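Local coordinates for protein glyceraldehyde-3-phosphate dehydrogenase (Sulfolobus solfataricus, PDB 1B7G) that catalyses the phosphorylating oxidation of D-glyceraldehyde 3-phosphate in glycolysis, using NADP or NAD as cofactor with a marked preference for NADP, at residues L248-S251 against K252-A255. The protein carries 1 engineered substitution. Residues are numbered along the deposited sequence; the frame is centred on the assembly and turned at random.
Sequences LISS and KYDA
Ser250 turns OG to a place between its own N and C (chi1 80°), where it faces the amide of Lys252. Lys252 N donates to Ser250 OG at 3.2 Å, in a nearly straight bond of 164°. Ser250 OG also lies 3.4 Å from Lys252 CB. The same hydroxyl is hydrogen-bonded to the C-terminal carboxylate of Ile340, so two partners grip it. With an alanine here, the Lys252 amide would probably lose its acceptor and the Ile340 carboxylate this tie to the turn. With chi1 at -175°, Lys252 CG swings away from its own N and lies over the centre of one face of the Tyr253 ring, 3.6 Å above the plane. The Tyr253 ring also meets Phe41 of the second subunit. A water spans the bend. This water donates to Ser250 O at 2.9 Å. It also accepts from Tyr253 N, and weakly from Ala255 N. Ser251 OG is hydrogen-bonded to Asp283, on the neighbouring strand 278-288. Strand 246-249 lies between strand 278-288 and the C-terminal tail, with backbone bonds from Leu248 and Ser250 to residues 337-340. Where the chain leaves this strand for helix 258-267, the Ser250 OG to Lys252 N bond closes an ST turn.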
loop_
_atom_site.group_PDB
_atom_site.type_symbol
_atom_site.label_atom_id
_atom_site.label_comp_id
_atom_site.label_asym_id
_atom_site.label_seq_id
_atom_site.Cartn_x
_atom_site.Cartn_y
_atom_site.Cartn_z
ATOM N N LEU A 248 18.506 5.934 5.748
ATOM C CA LEU A 248 19.524 5.131 5.082
ATOM C C LEU A 248 18.919 3.730 4.876
ATOM O O LEU A 248 18.085 3.301 5.687
ATOM C CB LEU A 248 20.825 5.035 5.868
ATOM C CG LEU A 248 21.664 6.320 5.942
ATOM C CD1 LEU A 248 22.909 6.122 6.783
ATOM C CD2 LEU A 248 22.079 6.805 4.546
ATOM N N ILE A 249 19.268 3.139 3.752
ATOM C CA ILE A 249 18.825 1.769 3.412
ATOM C C ILE A 249 20.087 0.900 3.308
ATOM O O ILE A 249 20.931 1.148 2.419
ATOM C CB ILE A 249 18.167 1.760 2.021
ATOM C CG1 ILE A 249 17.064 2.780 1.876
ATOM C CG2 ILE A 249 17.704 0.343 1.631
ATOM C CD1 ILE A 249 15.872 2.745 2.782
ATOM N N SER A 250 20.257 -0.038 4.198
ATOM C CA SER A 250 21.386 -0.948 4.227
ATOM C C SER A 250 21.184 -2.081 3.221
ATOM O O SER A 250 20.125 -2.208 2.622
ATOM C CB SER A 250 21.557 -1.534 5.640
ATOM O OG SER A 250 20.646 -2.599 5.890
ATOM N N SER A 251 22.175 -2.962 3.110
ATOM C CA SER A 251 21.999 -4.145 2.236
ATOM C C SER A 251 21.925 -5.384 3.114
ATOM O O SER A 251 22.223 -6.489 2.691
ATOM C CB SER A 251 23.245 -4.218 1.321
ATOM O OG SER A 251 24.388 -4.256 2.164
ATOM N N LYS A 252 21.571 -5.211 4.382
ATOM C CA LYS A 252 21.541 -6.314 5.337
ATOM C C LYS A 252 20.313 -7.202 5.244
ATOM O O LYS A 252 20.361 -8.398 5.536
ATOM C CB LYS A 252 21.647 -5.700 6.742
ATOM C CG LYS A 252 21.755 -6.684 7.888
ATOM C CD LYS A 252 22.244 -5.955 9.143
ATOM C CE LYS A 252 22.513 -6.928 10.272
ATOM N NZ LYS A 252 22.750 -6.221 11.571
ATOM N N TYR A 253 19.175 -6.585 4.940
ATOM C CA TYR A 253 17.921 -7.353 4.965
ATOM C C TYR A 253 17.301 -7.555 3.617
ATOM O O TYR A 253 16.078 -7.756 3.531
ATOM C CB TYR A 253 16.997 -6.658 5.970
ATOM C CG TYR A 253 17.629 -6.560 7.353
ATOM C CD1 TYR A 253 17.795 -7.715 8.107
ATOM C CD2 TYR A 253 17.996 -5.335 7.892
ATOM C CE1 TYR A 253 18.330 -7.665 9.376
ATOM C CE2 TYR A 253 18.535 -5.256 9.174
ATOM C CZ TYR A 253 18.684 -6.423 9.897
ATOM O OH TYR A 253 19.219 -6.370 11.145
ATOM N N ASP A 254 18.105 -7.561 2.544
ATOM C CA ASP A 254 17.485 -7.868 1.235
ATOM C C ASP A 254 16.348 -6.930 0.917
ATOM O O ASP A 254 15.312 -7.380 0.414
ATOM C CB ASP A 254 17.101 -9.355 1.166
ATOM C CG ASP A 254 17.056 -9.855 -0.278
ATOM O OD1 ASP A 254 17.487 -9.152 -1.217
ATOM O OD2 ASP A 254 16.513 -10.969 -0.478
ATOM N N ALA A 255 16.493 -5.606 1.098
ATOM C CA ALA A 255 15.382 -4.726 0.765
ATOM C C ALA A 255 15.765 -3.612 -0.216
ATOM O O ALA A 255 15.100 -2.568 -0.258
ATOM C CB ALA A 255 14.732 -4.121 2.029
HETATM O O HOH W 1 18.324 -4.214 3.634
#